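Local coordinates for hypothetical protein TT1465 (Thermus thermophilus, PDB 1WEK) that is of unknown function but has the Rossmann-like fold of the SLOG clan and assembles from six chains, at residues A[30-35]-A[129-134]; A[152-155]-A[159-162]. All blocks are in the same frame, centred on the assembly; numbering follows the deposited sequence.

Contact 1: residues A[30-35]-A[129-134]; sequences ETLSEL and VRYAVG
Leu32 lies over one face of the Tyr131 ring, where its CB sits 3.9 Å from the ring centroid and 22° off the normal. The overlap is displaced toward the rim, so the methylene meets CD1 and CE1 more closely than the far side of the ring, and Leu32 CD1 reaches the same Tyr131 CD1 at 3.8 Å. The next residue of the helix extends the overlap to the phenolic end: Ser33 OG approaches Tyr131 CE2 at 3.4 Å and lies 3.0 Å from Tyr131 OH, at best a weak hydrogen bond. The serine's chi1 of -78° leaves OG beside its own backbone N, where Phe29 O and His12 O of a neighbouring subunit are also near the single proton, so the bond is not settled.

A firmer grip on the phenol comes from its own segment. Arg130 NH1 donates to Tyr131 OH over 2.9 Å, and the oxygen lies in the guanidinium plane, although the bond is bent to 137°. The same NH1 also binds Glu13 O of a second subunit, and the guanidinium makes a cation-pi contact with Phe29, so the phenol end of the ring is tied into a subunit interface while its face packs within the chain. The Tyr131 side chain also touches Leu39 of strand 39-43, and Leu32 continues onto Val96. A helix end is thus packed against the junction where helix 121-130 passes into strand 132-137, which lies beside strand 39-43 in the parallel sheet, a layering of helix on sheet characteristic of the alpha/beta Rossmann-like fold.

Contact 2: residues A[152-155]-A[159-162]; sequences LVLL and KVHR
Leu154 and Leu155 close the last turns of helix 142-156 against the chain that turns back toward strand 165-168, part of a helix-to-strand connection in a Rossmann-like alpha/beta fold. The close-packed part is apolar. Val160 CG2 meets Leu154 CB at 3.9 Å and Leu155 CD2 at 4.0 Å, bridging the two leucines, while CG1 leans on the Leu154 side. Leu155 CD2 is pressed tightly against His161 O and Arg162 CA, closer than is comfortable, and lies along the aliphatic part of Arg162, with Leu196 packed on both Leu155 and Arg162.

At the backbone, Lys159 N donates to Leu154 O over 2.9 Å; the N-H approaches in the carbonyl plane, but the bond is bent to 137°. It makes a five-residue span, one longer than the alpha-helical step, that closes the turn after the helix. The Lys159 side chain runs across that of Leu154 at about a right angle, then bends at chi2 and chi3 and leads off to the second subunit, where NZ is held by Glu101 O and Arg119 O.

The looser side faces solvent. The CB of His161 leaves on the side away from the helix, and its ring meets Phe163 edge-to-face. Arg162 is also exposed, yet its chain bends back at chi2 and chi3; NH2 pairs with Glu158 in a salt bridge, while NH1 makes a short but weak bond, angle 116°, to Leu155 O at 2.7 Å.

Contacts 1 and 2 follow one another along the chain: strand 132-137, which begins in contact 1, leads into helix 142-156, whose end supplies contact 2. Their centres lie about 16 Å apart, yet the two meet directly, because Val129 CG1 of contact 1 packs on Leu154 CD1 of contact 2 at 4.2 Å. The general point is one of sequence range: contact 1 joins parts 94 residues apart, setting the last turn of helix 17-34 against the start of strand 132-137, whereas contact 2 closes a local turn before the next strand, 165-168, its neighbour in the sheet. Both also touch the second subunit, through Arg130 and Lys159 respectively.

Contact 1: residues A[30-35]-A[129-134]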
loop_
_atom_site.group_PDB
_atom_site.type_symbol
_atom_site.label_atom_id
_atom_site.label_comp_id
_atom_site.label_asym_id
_atom_site.label_seq_id
_atom_site.Cartn_x
_atom_site.Cartn_y
_atom_site.Cartn_z
ATOM N N GLU A 30 9.312 -6.693 12.180
ATOM C CA GLU A 30 9.451 -5.771 13.311
ATOM C C GLU A 30 9.855 -6.500 14.575
ATOM O O GLU A 30 10.721 -6.051 15.317
ATOM C CB GLU A 30 8.135 -5.025 13.573
ATOM C CG GLU A 30 7.660 -4.145 12.422
ATOM C CD GLU A 30 6.339 -3.434 12.708
ATOM O OE1 GLU A 30 5.487 -3.998 13.427
ATOM O OE2 GLU A 30 6.144 -2.312 12.193
ATOM N N THR A 31 9.223 -7.638 14.806
ATOM C CA THR A 31 9.489 -8.438 15.987
ATOM C C THR A 31 10.851 -9.119 15.972
ATOM O O THR A 31 11.694 -8.845 16.825
ATOM C CB THR A 31 8.383 -9.483 16.157
ATOM O OG1 THR A 31 7.132 -8.804 16.275
ATOM C CG2 THR A 31 8.607 -10.330 17.382
ATOM N N LEU A 32 11.084 -9.991 15.001
ATOM C CA LEU A 32 12.356 -10.705 14.938
ATOM C C LEU A 32 13.555 -9.783 14.770
ATOM O O LEU A 32 14.634 -10.093 15.258
ATOM C CB LEU A 32 12.335 -11.754 13.811
ATOM C CG LEU A 32 11.166 -12.754 13.838
ATOM C CD1 LEU A 32 11.464 -13.942 12.939
ATOM C CD2 LEU A 32 10.929 -13.237 15.264
ATOM N N SER A 33 13.377 -8.659 14.079
ATOM C CA SER A 33 14.474 -7.705 13.875
ATOM C C SER A 33 14.991 -7.100 15.175
ATOM O O SER A 33 16.168 -6.764 15.279
ATOM C CB SER A 33 14.042 -6.553 12.966
ATOM O OG SER A 33 14.050 -6.954 11.614
ATOM N N GLU A 34 14.108 -6.952 16.157
ATOM C CA GLU A 34 14.488 -6.371 17.439
ATOM C C GLU A 34 15.274 -7.305 18.344
ATOM O O GLU A 34 16.035 -6.844 19.192
ATOM C CB GLU A 34 13.251 -5.887 18.189
ATOM C CG GLU A 34 12.468 -4.810 17.478
ATOM C CD GLU A 34 11.198 -4.451 18.222
ATOM O OE1 GLU A 34 10.395 -3.656 17.685
ATOM O OE2 GLU A 34 11.005 -4.968 19.344
ATOM N N LEU A 35 15.096 -8.611 18.185
ATOM C CA LEU A 35 15.828 -9.550 19.032
ATOM C C LEU A 35 17.320 -9.248 18.941
ATOM O O LEU A 35 17.811 -8.820 17.896
ATOM C CB LEU A 35 15.531 -10.989 18.612
ATOM C CG LEU A 35 14.033 -11.303 18.695
ATOM C CD1 LEU A 35 13.789 -12.780 18.414
ATOM C CD2 LEU A 35 13.509 -10.931 20.073
ATOM N N VAL A 129 13.747 -18.393 8.092
ATOM C CA VAL A 129 15.082 -18.278 7.495
ATOM C C VAL A 129 15.655 -16.863 7.498
ATOM O O VAL A 129 16.856 -16.673 7.709
ATOM C CB VAL A 129 15.098 -18.797 6.029
ATOM C CG1 VAL A 129 14.528 -20.201 5.960
ATOM C CG2 VAL A 129 14.295 -17.883 5.151
ATOM N N ARG A 130 14.796 -15.874 7.276
ATOM C CA ARG A 130 15.231 -14.488 7.210
ATOM C C ARG A 130 16.247 -14.105 8.275
ATOM O O ARG A 130 17.208 -13.398 7.988
ATOM C CB ARG A 130 14.027 -13.550 7.302
ATOM C CG ARG A 130 14.267 -12.166 6.687
ATOM C CD ARG A 130 12.928 -11.460 6.461
ATOM N NE ARG A 130 12.958 -10.468 5.381
ATOM C CZ ARG A 130 13.091 -9.155 5.555
ATOM N NH1 ARG A 130 13.214 -8.641 6.775
ATOM N NH2 ARG A 130 13.083 -8.349 4.501
ATOM N N TYR A 131 16.054 -14.589 9.495
ATOM C CA TYR A 131 16.956 -14.231 10.581
ATOM C C TYR A 131 17.735 -15.387 11.199
ATOM O O TYR A 131 18.233 -15.257 12.309
ATOM C CB TYR A 131 16.155 -13.524 11.687
ATOM C CG TYR A 131 15.374 -12.320 11.204
ATOM C CD1 TYR A 131 14.087 -12.458 10.675
ATOM C CD2 TYR A 131 15.948 -11.049 11.214
ATOM C CE1 TYR A 131 13.397 -11.361 10.159
ATOM C CE2 TYR A 131 15.267 -9.947 10.699
ATOM C CZ TYR A 131 13.996 -10.111 10.171
ATOM O OH TYR A 131 13.344 -9.027 9.622
ATOM N N ALA A 132 17.856 -16.507 10.500
ATOM C CA ALA A 132 18.557 -17.655 11.075
ATOM C C ALA A 132 20.057 -17.736 10.802
ATOM O O ALA A 132 20.537 -17.324 9.749
ATOM C CB ALA A 132 17.892 -18.947 10.616
ATOM N N VAL A 133 20.779 -18.297 11.771
ATOM C CA VAL A 133 22.213 -18.501 11.674
ATOM C C VAL A 133 22.441 -20.005 11.626
ATOM O O VAL A 133 23.581 -20.476 11.614
ATOM C CB VAL A 133 22.966 -17.917 12.904
ATOM C CG1 VAL A 133 22.812 -16.405 12.953
ATOM C CG2 VAL A 133 22.425 -18.529 14.183
ATOM N N GLY A 134 21.343 -20.758 11.602
ATOM C CA GLY A 134 21.426 -22.215 11.558
ATOM C C GLY A 134 20.060 -22.904 11.615
ATOM O O GLY A 134 19.063 -22.274 11.963
#

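Contact 2: residues A[152-155]-A[159-162]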
loop_
_atom_site.group_PDB
_atom_site.type_symbol
_atom_site.label_atom_id
_atom_site.label_comp_id
_atom_site.label_asym_id
_atom_site.label_seq_id
_atom_site.Cartn_x
_atom_site.Cartn_y
_atom_site.Cartn_z
ATOM N N LEU A 152 17.006 -26.775 2.035
ATOM C CA LEU A 152 18.005 -27.421 1.190
ATOM C C LEU A 152 18.013 -26.780 -0.183
ATOM O O LEU A 152 19.077 -26.502 -0.738
ATOM C CB LEU A 152 17.737 -28.926 1.072
ATOM C CG LEU A 152 18.076 -29.679 2.367
ATOM C CD1 LEU A 152 17.953 -31.171 2.159
ATOM C CD2 LEU A 152 19.505 -29.334 2.794
ATOM N N VAL A 153 16.821 -26.527 -0.717
ATOM C CA VAL A 153 16.659 -25.879 -2.021
ATOM C C VAL A 153 17.286 -24.487 -2.017
ATOM O O VAL A 153 18.027 -24.122 -2.941
ATOM C CB VAL A 153 15.155 -25.741 -2.389
ATOM C CG1 VAL A 153 14.972 -24.722 -3.484
ATOM C CG2 VAL A 153 14.614 -27.101 -2.867
ATOM N N LEU A 154 16.974 -23.719 -0.972
ATOM C CA LEU A 154 17.478 -22.363 -0.812
ATOM C C LEU A 154 19.000 -22.339 -0.749
ATOM O O LEU A 154 19.638 -21.407 -1.253
ATOM C CB LEU A 154 16.883 -21.716 0.457
ATOM C CG LEU A 154 15.387 -21.367 0.440
ATOM C CD1 LEU A 154 14.937 -20.831 1.802
ATOM C CD2 LEU A 154 15.116 -20.338 -0.647
ATOM N N LEU A 155 19.576 -23.363 -0.128
ATOM C CA LEU A 155 21.024 -23.464 -0.019
ATOM C C LEU A 155 21.632 -23.970 -1.328
ATOM O O LEU A 155 22.591 -23.399 -1.826
ATOM C CB LEU A 155 21.401 -24.402 1.133
ATOM C CG LEU A 155 21.132 -23.803 2.514
ATOM C CD1 LEU A 155 21.386 -24.834 3.592
ATOM C CD2 LEU A 155 22.025 -22.598 2.723
ATOM N N LYS A 159 20.112 -19.032 -2.762
ATOM C CA LYS A 159 19.262 -17.863 -2.572
ATOM C C LYS A 159 19.464 -17.294 -1.152
ATOM O O LYS A 159 19.069 -16.172 -0.856
ATOM C CB LYS A 159 17.787 -18.227 -2.789
ATOM C CG LYS A 159 17.457 -18.789 -4.180
ATOM C CD LYS A 159 17.371 -17.710 -5.262
ATOM C CE LYS A 159 16.093 -16.883 -5.135
ATOM N NZ LYS A 159 16.003 -15.813 -6.165
ATOM N N VAL A 160 20.082 -18.062 -0.266
ATOM C CA VAL A 160 20.325 -17.578 1.086
ATOM C C VAL A 160 21.690 -18.069 1.514
ATOM O O VAL A 160 22.196 -19.034 0.943
ATOM C CB VAL A 160 19.256 -18.099 2.074
ATOM C CG1 VAL A 160 17.868 -17.900 1.477
ATOM C CG2 VAL A 160 19.502 -19.553 2.402
ATOM N N HIS A 161 22.287 -17.423 2.513
ATOM C CA HIS A 161 23.612 -17.834 2.967
ATOM C C HIS A 161 23.632 -19.267 3.444
ATOM O O HIS A 161 22.679 -19.738 4.060
ATOM C CB HIS A 161 24.131 -16.941 4.085
ATOM C CG HIS A 161 25.429 -17.415 4.661
ATOM N ND1 HIS A 161 26.479 -17.835 3.872
ATOM C CD2 HIS A 161 25.845 -17.551 5.943
ATOM C CE1 HIS A 161 27.486 -18.209 4.643
ATOM N NE2 HIS A 161 27.126 -18.046 5.904
ATOM N N ARG A 162 24.745 -19.943 3.176
ATOM C CA ARG A 162 24.909 -21.346 3.532
ATOM C C ARG A 162 25.131 -21.607 5.031
ATOM O O ARG A 162 26.161 -22.162 5.427
ATOM C CB ARG A 162 26.072 -21.945 2.722
ATOM C CG ARG A 162 25.851 -23.385 2.268
ATOM C CD ARG A 162 25.302 -23.487 0.819
ATOM N NE ARG A 162 26.340 -23.267 -0.189
ATOM C CZ ARG A 162 26.244 -23.591 -1.481
ATOM N NH1 ARG A 162 25.153 -24.161 -1.969
ATOM N NH2 ARG A 162 27.259 -23.350 -2.297
#